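Local coordinates for protein putative aminooxidase (Propionibacterium acnes, PDB 2BA9) that binds FAD and probably isomerises polyunsaturated fatty acids to conjugated linoleic acid, at residues Ile162-Asp174 with Tyr297-Met311. Residues are numbered along the deposited sequence; the frame is centred on the assembly and turned at random.
Sequences INPFTAFGYGHFD and YVPDNMRPERLGHVM. With FAD (flavin-adenine dinucleotide), chain D.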
ATOM      1  N   ILE A 162      14.693  -5.417   1.555  1.00 24.23           N
ATOM      2  CA  ILE A 162      13.775  -5.958   2.540  1.00 24.28           C
ATOM      3  C   ILE A 162      13.246  -4.911   3.526  1.00 24.31           C
ATOM      4  O   ILE A 162      12.102  -4.989   3.948  1.00 23.81           O
ATOM      5  CB  ILE A 162      14.394  -7.133   3.304  1.00 24.16           C
ATOM      6  CG1 ILE A 162      13.295  -7.953   4.006  1.00 24.85           C
ATOM      7  CG2 ILE A 162      15.472  -6.655   4.277  1.00 23.08           C
ATOM      8  CD1 ILE A 162      13.809  -9.228   4.631  1.00 25.75           C
ATOM      9  N   ASN A 163      14.076  -3.939   3.880  1.00 24.47           N
ATOM     10  CA  ASN A 163      13.735  -3.000   4.944  1.00 24.50           C
ATOM     11  C   ASN A 163      12.538  -2.083   4.611  1.00 25.42           C
ATOM     12  O   ASN A 163      11.643  -1.913   5.438  1.00 25.20           O
ATOM     13  CB  ASN A 163      14.981  -2.205   5.341  1.00 24.95           C
ATOM     14  CG  ASN A 163      16.118  -3.097   5.794  1.00 24.62           C
ATOM     15  OD1 ASN A 163      15.928  -3.964   6.648  1.00 26.91           O
ATOM     16  ND2 ASN A 163      17.311  -2.896   5.225  1.00 26.03           N
ATOM     17  N   PRO A 164      12.497  -1.499   3.394  1.00 26.00           N
ATOM     18  CA  PRO A 164      11.286  -0.784   2.974  1.00 26.17           C
ATOM     19  C   PRO A 164      10.182  -1.676   2.410  1.00 26.35           C
ATOM     20  O   PRO A 164       9.197  -1.161   1.867  1.00 26.08           O
ATOM     21  CB  PRO A 164      11.797   0.135   1.859  1.00 26.18           C
ATOM     22  CG  PRO A 164      13.239  -0.079   1.753  1.00 26.32           C
ATOM     23  CD  PRO A 164      13.527  -1.401   2.360  1.00 25.98           C
ATOM     24  N   PHE A 165      10.344  -2.996   2.501  1.00 26.41           N
ATOM     25  CA  PHE A 165       9.333  -3.885   1.955  1.00 26.55           C
ATOM     26  C   PHE A 165       8.613  -4.681   3.030  1.00 26.47           C
ATOM     27  O   PHE A 165       7.448  -4.396   3.325  1.00 25.93           O
ATOM     28  CB  PHE A 165       9.898  -4.806   0.869  1.00 26.90           C
ATOM     29  CG  PHE A 165       8.825  -5.493   0.077  1.00 27.14           C
ATOM     30  CD1 PHE A 165       8.199  -4.828  -0.977  1.00 27.59           C
ATOM     31  CD2 PHE A 165       8.386  -6.769   0.429  1.00 27.42           C
ATOM     32  CE1 PHE A 165       7.178  -5.435  -1.695  1.00 28.63           C
ATOM     33  CE2 PHE A 165       7.373  -7.387  -0.292  1.00 27.69           C
ATOM     34  CZ  PHE A 165       6.773  -6.727  -1.364  1.00 27.80           C
ATOM     35  N   THR A 166       9.310  -5.650   3.620  1.00 26.51           N
ATOM     36  CA  THR A 166       8.718  -6.534   4.617  1.00 26.77           C
ATOM     37  C   THR A 166       8.297  -5.781   5.888  1.00 26.71           C
ATOM     38  O   THR A 166       7.197  -5.985   6.400  1.00 26.72           O
ATOM     39  CB  THR A 166       9.675  -7.688   4.962  1.00 26.74           C
ATOM     40  OG1 THR A 166       9.934  -8.453   3.774  1.00 27.68           O
ATOM     41  CG2 THR A 166       9.084  -8.600   6.036  1.00 26.22           C
ATOM     42  N   ALA A 167       9.173  -4.918   6.381  1.00 27.19           N
ATOM     43  CA  ALA A 167       8.888  -4.057   7.539  1.00 27.15           C
ATOM     44  C   ALA A 167       7.680  -3.141   7.306  1.00 27.30           C
ATOM     45  O   ALA A 167       6.918  -2.856   8.242  1.00 27.38           O
ATOM     46  CB  ALA A 167      10.124  -3.223   7.884  1.00 27.21           C
ATOM     47  N   PHE A 168       7.523  -2.687   6.058  1.00 27.42           N
ATOM     48  CA  PHE A 168       6.376  -1.853   5.627  1.00 27.13           C
ATOM     49  C   PHE A 168       5.138  -2.713   5.363  1.00 26.56           C
ATOM     50  O   PHE A 168       4.140  -2.230   4.830  1.00 26.43           O
ATOM     51  CB  PHE A 168       6.704  -1.037   4.361  1.00 27.48           C
ATOM     52  CG  PHE A 168       7.538   0.200   4.609  1.00 28.14           C
ATOM     53  CD1 PHE A 168       8.753   0.116   5.260  1.00 28.84           C
ATOM     54  CD2 PHE A 168       7.120   1.436   4.136  1.00 29.58           C
ATOM     55  CE1 PHE A 168       9.530   1.248   5.475  1.00 30.70           C
ATOM     56  CE2 PHE A 168       7.894   2.571   4.319  1.00 30.97           C
ATOM     57  CZ  PHE A 168       9.115   2.476   4.992  1.00 30.02           C
ATOM     58  N   GLY A 169       5.209  -3.988   5.728  1.00 25.89           N
ATOM     59  CA  GLY A 169       4.033  -4.812   5.867  1.00 25.71           C
ATOM     60  C   GLY A 169       3.633  -5.546   4.617  1.00 25.27           C
ATOM     61  O   GLY A 169       2.584  -6.186   4.575  1.00 25.16           O
ATOM     62  N   TYR A 170       4.501  -5.491   3.622  1.00 25.33           N
ATOM     63  CA  TYR A 170       4.221  -6.076   2.323  1.00 25.95           C
ATOM     64  C   TYR A 170       4.505  -7.572   2.257  1.00 25.80           C
ATOM     65  O   TYR A 170       4.236  -8.207   1.245  1.00 27.18           O
ATOM     66  CB  TYR A 170       5.005  -5.327   1.246  1.00 26.18           C
ATOM     67  CG  TYR A 170       4.582  -3.880   1.094  1.00 26.53           C
ATOM     68  CD1 TYR A 170       3.271  -3.562   0.713  1.00 27.39           C
ATOM     69  CD2 TYR A 170       5.478  -2.833   1.313  1.00 28.04           C
ATOM     70  CE1 TYR A 170       2.857  -2.243   0.560  1.00 27.14           C
ATOM     71  CE2 TYR A 170       5.080  -1.487   1.156  1.00 28.02           C
ATOM     72  CZ  TYR A 170       3.755  -1.204   0.783  1.00 28.06           C
ATOM     73  OH  TYR A 170       3.320   0.100   0.617  1.00 25.31           O
ATOM     74  N   GLY A 171       5.036  -8.149   3.322  1.00 25.61           N
ATOM     75  CA  GLY A 171       5.219  -9.593   3.361  1.00 25.45           C
ATOM     76  C   GLY A 171       6.625 -10.007   3.020  1.00 25.33           C
ATOM     77  O   GLY A 171       7.533  -9.192   3.038  1.00 25.55           O
ATOM     78  N   HIS A 172       6.789 -11.283   2.698  1.00 25.33           N
ATOM     79  CA  HIS A 172       8.096 -11.907   2.721  1.00 25.73           C
ATOM     80  C   HIS A 172       8.535 -12.406   1.346  1.00 25.33           C
ATOM     81  O   HIS A 172       7.740 -12.940   0.588  1.00 24.98           O
ATOM     82  CB  HIS A 172       8.116 -13.024   3.773  1.00 25.82           C
ATOM     83  CG  HIS A 172       7.922 -12.518   5.170  1.00 27.52           C
ATOM     84  ND1 HIS A 172       6.704 -12.091   5.644  1.00 28.06           N
ATOM     85  CD2 HIS A 172       8.801 -12.346   6.183  1.00 29.72           C
ATOM     86  CE1 HIS A 172       6.837 -11.692   6.897  1.00 30.65           C
ATOM     87  NE2 HIS A 172       8.102 -11.835   7.249  1.00 29.70           N
ATOM     88  N   PHE A 173       9.823 -12.215   1.060  1.00 25.14           N
ATOM     89  CA  PHE A 173      10.418 -12.514  -0.240  1.00 25.05           C
ATOM     90  C   PHE A 173      10.440 -14.006  -0.602  1.00 25.47           C
ATOM     91  O   PHE A 173      10.617 -14.362  -1.776  1.00 25.54           O
ATOM     92  CB  PHE A 173      11.851 -11.966  -0.298  1.00 24.59           C
ATOM     93  CG  PHE A 173      11.954 -10.451  -0.321  1.00 23.94           C
ATOM     94  CD1 PHE A 173      13.145  -9.836   0.063  1.00 24.51           C
ATOM     95  CD2 PHE A 173      10.895  -9.630  -0.743  1.00 22.82           C
ATOM     96  CE1 PHE A 173      13.280  -8.444   0.047  1.00 23.70           C
ATOM     97  CE2 PHE A 173      11.036  -8.230  -0.767  1.00 22.93           C
ATOM     98  CZ  PHE A 173      12.219  -7.642  -0.371  1.00 22.50           C
ATOM     99  N   ASP A 174      10.280 -14.874   0.390  1.00 25.80           N
ATOM    100  CA  ASP A 174      10.176 -16.312   0.135  1.00 26.47           C
ATOM    101  C   ASP A 174       8.911 -16.685  -0.680  1.00 26.47           C
ATOM    102  O   ASP A 174       8.856 -17.755  -1.279  1.00 26.68           O
ATOM    103  CB  ASP A 174      10.218 -17.098   1.455  1.00 26.52           C
ATOM    104  CG  ASP A 174       9.012 -16.806   2.354  1.00 27.60           C
ATOM    105  OD1 ASP A 174       9.129 -15.908   3.218  1.00 27.76           O
ATOM    106  OD2 ASP A 174       7.959 -17.470   2.196  1.00 28.98           O
ATOM    107  N   TYR A 297      14.774   0.044  12.724  1.00 25.47           N
ATOM    108  CA  TYR A 297      14.411  -1.149  11.952  1.00 25.40           C
ATOM    109  C   TYR A 297      15.025  -2.395  12.583  1.00 25.24           C
ATOM    110  O   TYR A 297      16.070  -2.333  13.251  1.00 24.65           O
ATOM    111  CB  TYR A 297      14.905  -1.053  10.505  1.00 26.41           C
ATOM    112  CG  TYR A 297      14.092  -0.122   9.619  1.00 27.34           C
ATOM    113  CD1 TYR A 297      13.306  -0.607   8.581  1.00 28.57           C
ATOM    114  CD2 TYR A 297      14.117   1.250   9.830  1.00 28.70           C
ATOM    115  CE1 TYR A 297      12.572   0.273   7.767  1.00 28.22           C
ATOM    116  CE2 TYR A 297      13.395   2.116   9.044  1.00 28.82           C
ATOM    117  CZ  TYR A 297      12.616   1.628   8.017  1.00 28.65           C
ATOM    118  OH  TYR A 297      11.897   2.527   7.249  1.00 28.47           O
ATOM    119  N   VAL A 298      14.367  -3.529  12.357  1.00 24.96           N
ATOM    120  CA  VAL A 298      14.778  -4.790  12.967  1.00 24.51           C
ATOM    121  C   VAL A 298      14.727  -5.908  11.936  1.00 24.77           C
ATOM    122  O   VAL A 298      13.749  -6.688  11.884  1.00 25.57           O
ATOM    123  CB  VAL A 298      13.942  -5.134  14.220  1.00 24.12           C
ATOM    124  CG1 VAL A 298      14.629  -6.222  15.060  1.00 22.73           C
ATOM    125  CG2 VAL A 298      13.735  -3.912  15.074  1.00 22.93           C
ATOM    126  N   PRO A 299      15.770  -5.978  11.083  1.00 24.42           N
ATOM    127  CA  PRO A 299      15.861  -7.046  10.088  1.00 24.29           C
ATOM    128  C   PRO A 299      15.687  -8.426  10.693  1.00 24.01           C
ATOM    129  O   PRO A 299      15.005  -9.256  10.121  1.00 24.43           O
ATOM    130  CB  PRO A 299      17.270  -6.872   9.518  1.00 23.99           C
ATOM    131  CG  PRO A 299      17.557  -5.414   9.711  1.00 24.09           C
ATOM    132  CD  PRO A 299      16.900  -5.028  10.977  1.00 24.26           C
ATOM    133  N   ASP A 300      16.282  -8.659  11.856  1.00 24.55           N
ATOM    134  CA  ASP A 300      16.093  -9.924  12.570  1.00 24.78           C
ATOM    135  C   ASP A 300      14.626 -10.343  12.642  1.00 24.66           C
ATOM    136  O   ASP A 300      14.318 -11.534  12.510  1.00 24.31           O
ATOM    137  CB  ASP A 300      16.665  -9.853  14.001  1.00 24.35           C
ATOM    138  CG  ASP A 300      18.172  -9.996  14.037  1.00 25.61           C
ATOM    139  OD1 ASP A 300      18.794 -10.376  13.010  1.00 27.67           O
ATOM    140  OD2 ASP A 300      18.747  -9.732  15.105  1.00 26.22           O
ATOM    141  N   ASN A 301      13.743  -9.358  12.872  1.00 24.51           N
ATOM    142  CA  ASN A 301      12.304  -9.593  13.113  1.00 24.45           C
ATOM    143  C   ASN A 301      11.454  -9.580  11.833  1.00 24.79           C
ATOM    144  O   ASN A 301      10.239  -9.750  11.905  1.00 24.57           O
ATOM    145  CB  ASN A 301      11.742  -8.589  14.136  1.00 23.79           C
ATOM    146  CG  ASN A 301      12.133  -8.920  15.579  1.00 23.21           C
ATOM    147  OD1 ASN A 301      12.698  -9.977  15.863  1.00 22.21           O
ATOM    148  ND2 ASN A 301      11.788  -8.027  16.505  1.00 22.80           N
ATOM    149  N   MET A 302      12.122  -9.435  10.684  1.00 25.39           N
ATOM    150  CA  MET A 302      11.498  -9.523   9.354  1.00 25.85           C
ATOM    151  C   MET A 302      11.594 -10.928   8.726  1.00 26.08           C
ATOM    152  O   MET A 302      11.080 -11.161   7.632  1.00 26.22           O
ATOM    153  CB  MET A 302      12.166  -8.522   8.414  1.00 25.64           C
ATOM    154  CG  MET A 302      12.019  -7.087   8.825  1.00 25.10           C
ATOM    155  SD  MET A 302      13.033  -6.023   7.784  1.00 23.44           S
ATOM    156  CE  MET A 302      13.258  -4.575   8.852  1.00 26.93           C
ATOM    157  N   ARG A 303      12.299 -11.832   9.401  1.00 26.82           N
ATOM    158  CA  ARG A 303      12.299 -13.250   9.096  1.00 27.27           C
ATOM    159  C   ARG A 303      10.920 -13.852   9.386  1.00 27.38           C
ATOM    160  O   ARG A 303      10.316 -13.531  10.415  1.00 27.40           O
ATOM    161  CB  ARG A 303      13.266 -13.979  10.021  1.00 28.31           C
ATOM    162  CG  ARG A 303      14.711 -13.672   9.824  1.00 30.71           C
ATOM    163  CD  ARG A 303      15.584 -14.689  10.569  1.00 34.60           C
ATOM    164  NE  ARG A 303      15.893 -14.280  11.946  1.00 36.79           N
ATOM    165  CZ  ARG A 303      15.579 -14.955  13.052  1.00 37.84           C
ATOM    166  NH1 ARG A 303      14.936 -16.115  12.998  1.00 39.38           N
ATOM    167  NH2 ARG A 303      15.940 -14.470  14.229  1.00 37.97           N
ATOM    168  N   PRO A 304      10.444 -14.773   8.532  1.00 27.21           N
ATOM    169  CA  PRO A 304       9.169 -15.473   8.760  1.00 27.36           C
ATOM    170  C   PRO A 304       9.112 -16.182  10.114  1.00 27.71           C
ATOM    171  O   PRO A 304       8.058 -16.273  10.734  1.00 28.14           O
ATOM    172  CB  PRO A 304       9.139 -16.493   7.622  1.00 27.49           C
ATOM    173  CG  PRO A 304       9.952 -15.871   6.553  1.00 27.15           C
ATOM    174  CD  PRO A 304      11.077 -15.224   7.284  1.00 27.25           C
ATOM    175  N   GLU A 305      10.272 -16.661  10.559  1.00 27.95           N
ATOM    176  CA  GLU A 305      10.450 -17.283  11.859  1.00 27.53           C
ATOM    177  C   GLU A 305      10.153 -16.313  12.998  1.00 27.03           C
ATOM    178  O   GLU A 305       9.928 -16.734  14.136  1.00 27.38           O
ATOM    179  CB  GLU A 305      11.899 -17.771  11.982  1.00 27.78           C
ATOM    180  CG  GLU A 305      12.255 -18.943  11.072  1.00 28.42           C
ATOM    181  CD  GLU A 305      12.699 -18.579   9.651  1.00 28.32           C
ATOM    182  OE1 GLU A 305      12.872 -17.385   9.306  1.00 28.24           O
ATOM    183  OE2 GLU A 305      12.885 -19.531   8.865  1.00 29.22           O
ATOM    184  N   ARG A 306      10.162 -15.016  12.696  1.00 26.22           N
ATOM    185  CA  ARG A 306       9.893 -13.979  13.688  1.00 25.50           C
ATOM    186  C   ARG A 306       8.561 -13.235  13.473  1.00 24.99           C
ATOM    187  O   ARG A 306       8.333 -12.172  14.063  1.00 24.35           O
ATOM    188  CB  ARG A 306      11.069 -12.992  13.706  1.00 25.10           C
ATOM    189  CG  ARG A 306      12.371 -13.589  14.206  1.00 25.11           C
ATOM    190  CD  ARG A 306      12.341 -13.966  15.695  1.00 23.87           C
ATOM    191  NE  ARG A 306      12.381 -12.791  16.564  1.00 22.53           N
ATOM    192  CZ  ARG A 306      12.424 -12.836  17.890  1.00 23.89           C
ATOM    193  NH1 ARG A 306      12.467 -13.999  18.524  1.00 25.44           N
ATOM    194  NH2 ARG A 306      12.441 -11.711  18.594  1.00 24.68           N
ATOM    195  N   LEU A 307       7.669 -13.815  12.667  1.00 24.47           N
ATOM    196  CA  LEU A 307       6.334 -13.250  12.443  1.00 23.89           C
ATOM    197  C   LEU A 307       5.631 -12.859  13.746  1.00 24.24           C
ATOM    198  O   LEU A 307       5.601 -13.629  14.685  1.00 24.00           O
ATOM    199  CB  LEU A 307       5.463 -14.261  11.703  1.00 23.74           C
ATOM    200  CG  LEU A 307       4.156 -13.750  11.119  1.00 23.49           C
ATOM    201  CD1 LEU A 307       4.432 -12.772  10.008  1.00 21.67           C
ATOM    202  CD2 LEU A 307       3.299 -14.934  10.595  1.00 22.07           C
ATOM    203  N   GLY A 308       5.063 -11.657  13.783  1.00 24.82           N
ATOM    204  CA  GLY A 308       4.356 -11.165  14.966  1.00 24.75           C
ATOM    205  C   GLY A 308       5.210 -10.199  15.749  1.00 24.57           C
ATOM    206  O   GLY A 308       4.703  -9.433  16.574  1.00 24.59           O
ATOM    207  N   HIS A 309       6.518 -10.215  15.500  1.00 24.43           N
ATOM    208  CA  HIS A 309       7.413  -9.298  16.212  1.00 24.10           C
ATOM    209  C   HIS A 309       7.427  -7.937  15.553  1.00 23.68           C
ATOM    210  O   HIS A 309       7.109  -7.809  14.385  1.00 23.81           O
ATOM    211  CB  HIS A 309       8.820  -9.890  16.339  1.00 24.11           C
ATOM    212  CG  HIS A 309       8.931 -10.898  17.438  1.00 22.85           C
ATOM    213  ND1 HIS A 309       9.028 -10.534  18.763  1.00 24.11           N
ATOM    214  CD2 HIS A 309       8.909 -12.253  17.420  1.00 23.85           C
ATOM    215  CE1 HIS A 309       9.088 -11.623  19.516  1.00 23.39           C
ATOM    216  NE2 HIS A 309       8.997 -12.680  18.727  1.00 22.46           N
ATOM    217  N   VAL A 310       7.781  -6.914  16.318  1.00 24.27           N
ATOM    218  CA  VAL A 310       7.950  -5.565  15.772  1.00 23.82           C
ATOM    219  C   VAL A 310       9.143  -5.525  14.817  1.00 23.85           C
ATOM    220  O   VAL A 310      10.261  -5.864  15.196  1.00 23.71           O
ATOM    221  CB  VAL A 310       8.185  -4.527  16.880  1.00 24.10           C
ATOM    222  CG1 VAL A 310       8.523  -3.157  16.274  1.00 23.85           C
ATOM    223  CG2 VAL A 310       6.976  -4.427  17.807  1.00 21.45           C
ATOM    224  N   MET A 311       8.890  -5.073  13.591  1.00 23.50           N
ATOM    225  CA  MET A 311       9.907  -4.998  12.549  1.00 23.76           C
ATOM    226  C   MET A 311      10.510  -3.601  12.398  1.00 23.35           C
ATOM    227  O   MET A 311      11.591  -3.446  11.853  1.00 23.00           O
ATOM    228  CB  MET A 311       9.307  -5.428  11.220  1.00 24.00           C
ATOM    229  CG  MET A 311       8.629  -6.781  11.277  1.00 24.02           C
ATOM    230  SD  MET A 311       8.030  -7.254   9.653  1.00 26.77           S
ATOM    231  CE  MET A 311       6.565  -6.233   9.526  1.00 26.57           C
TER
HETATM  232  PA  FAD D 500      -7.450   2.228   0.834  1.00 19.59           P
HETATM  233  O1A FAD D 500      -6.413   3.237   1.232  1.00 19.96           O
HETATM  234  O2A FAD D 500      -7.571   0.995   1.706  1.00 19.83           O
HETATM  235  O5B FAD D 500      -8.886   2.938   0.858  1.00 20.92           O
HETATM  236  C5B FAD D 500      -9.997   2.170   0.458  1.00 23.05           C
HETATM  237  C4B FAD D 500     -11.279   2.913   0.767  1.00 23.62           C
HETATM  238  O4B FAD D 500     -12.374   2.137   0.322  1.00 24.57           O
HETATM  239  C3B FAD D 500     -11.442   3.174   2.266  1.00 23.93           C
HETATM  240  O3B FAD D 500     -11.683   4.544   2.491  1.00 23.63           O
HETATM  241  C2B FAD D 500     -12.600   2.287   2.658  1.00 24.35           C
HETATM  242  O2B FAD D 500     -13.315   2.771   3.795  1.00 24.46           O
HETATM  243  C1B FAD D 500     -13.362   2.171   1.326  1.00 24.38           C
HETATM  244  N9A FAD D 500     -14.212   0.966   1.325  1.00 23.97           N
HETATM  245  C8A FAD D 500     -13.827  -0.333   1.581  1.00 24.64           C
HETATM  246  N7A FAD D 500     -14.924  -1.138   1.503  1.00 23.58           N
HETATM  247  C5A FAD D 500     -16.003  -0.365   1.198  1.00 24.46           C
HETATM  248  C6A FAD D 500     -17.372  -0.645   1.012  1.00 23.92           C
HETATM  249  N6A FAD D 500     -17.759  -1.935   0.748  1.00 23.78           N
HETATM  250  N1A FAD D 500     -18.228   0.397   0.673  1.00 24.67           N
HETATM  251  C2A FAD D 500     -17.771   1.705   0.580  1.00 25.15           C
HETATM  252  N3A FAD D 500     -16.421   1.968   0.771  1.00 24.60           N
HETATM  253  C4A FAD D 500     -15.558   0.964   1.092  1.00 24.25           C
HETATM  254  N1  FAD D 500       1.820   3.878   0.898  1.00 25.89           N
HETATM  255  C2  FAD D 500       2.890   4.551   0.343  1.00 28.77           C
HETATM  256  O2  FAD D 500       2.812   4.987  -0.805  1.00 25.85           O
HETATM  257  N3  FAD D 500       4.054   4.706   1.070  1.00 29.83           N
HETATM  258  C4  FAD D 500       4.139   4.218   2.358  1.00 29.28           C
HETATM  259  O4  FAD D 500       5.193   4.392   2.989  1.00 30.85           O
HETATM  260  C4X FAD D 500       3.051   3.549   2.927  1.00 27.21           C
HETATM  261  N5  FAD D 500       3.108   3.026   4.207  1.00 24.38           N
HETATM  262  C5X FAD D 500       1.990   2.510   4.833  1.00 24.27           C
HETATM  263  C6  FAD D 500       2.041   2.122   6.171  1.00 23.47           C
HETATM  264  C7  FAD D 500       0.895   1.640   6.798  1.00 23.93           C
HETATM  265  C7M FAD D 500       0.983   1.247   8.246  1.00 23.84           C
HETATM  266  C8  FAD D 500      -0.296   1.534   6.085  1.00 23.67           C
HETATM  267  C8M FAD D 500      -1.555   1.018   6.713  1.00 22.83           C
HETATM  268  C9  FAD D 500      -0.335   1.919   4.747  1.00 23.66           C
HETATM  269  C9A FAD D 500       0.805   2.401   4.102  1.00 24.16           C
HETATM  270  N10 FAD D 500       0.794   2.775   2.745  1.00 23.80           N
HETATM  271  C10 FAD D 500       1.882   3.404   2.186  1.00 25.30           C
HETATM  272  C1' FAD D 500      -0.218   2.214   1.804  1.00 20.63           C
HETATM  273  C2' FAD D 500      -1.264   3.250   1.407  1.00 19.91           C
HETATM  274  O2' FAD D 500      -1.789   3.939   2.536  1.00 21.29           O
HETATM  275  C3' FAD D 500      -2.361   2.521   0.648  1.00 20.46           C
HETATM  276  O3' FAD D 500      -1.774   1.728  -0.387  1.00 20.43           O
HETATM  277  C4' FAD D 500      -3.373   3.501   0.078  1.00 20.53           C
HETATM  278  O4' FAD D 500      -4.154   4.094   1.109  1.00 24.59           O
HETATM  279  C5' FAD D 500      -4.241   2.765  -0.932  1.00 21.46           C
HETATM  280  O5' FAD D 500      -5.366   3.535  -1.251  1.00 20.30           O
HETATM  281  P   FAD D 500      -6.701   2.817  -1.826  1.00 20.53           P
HETATM  282  O1P FAD D 500      -7.801   3.840  -2.038  1.00 20.58           O
HETATM  283  O2P FAD D 500      -6.332   2.107  -3.083  1.00 23.73           O
HETATM  284  O3P FAD D 500      -7.189   1.794  -0.690  1.00 21.28           O
HETATM  285  O   HOH W   1       8.624 -11.502  10.129  1.00 15.11           O
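Met302, with CG set beside its own backbone N (chi1 -62°) and the chain extended beyond it, runs its thioether along Ala167, whereas Met311 bends at its CG-SD bond (chi3 -77°) and hooks its methyl over the backbone of Thr166 and Ala167. Met302 CE thus lies 3.5 Å from Ala167 CB, and Met311 CE comes 3.2 Å from Thr166 O. Alanine suits the spot because its single methyl lets both unbranched, flexible methionines close in. The two branches of Thr166 do different work: OG1 bonds Gly171 O at 2.6 Å, tying the helix to the first residue past it, while CG2 packs against Met302 CB and lies over one face of the His172 ring, toward its rim. His172 CD2 lies 2.9 Å from Met302 O at the ring edge, and His172 NE2 is joined through a water in the ring plane to the carbonyls of Asn301 and Arg303, to which the water donates. Pro304 CG, a compact apolar partner, packs beside His172 CD2, 3.7 Å away. At the other end Tyr297 receives Asn163 O at its edge, 3.3 Å from Tyr297 CE1, and its OH lies 3.2 Å from Phe168 CE1. Phe168 in turn points its CE2 side at FAD O4, linking this packing to the flavin pocket. Helix 166-170 thereby rests on the loop joining strands 295-297 and 310-315 of the mixed sheet, with strand 88-91 beside Tyr297 and helix 178-184 packing on Phe165 and Phe168.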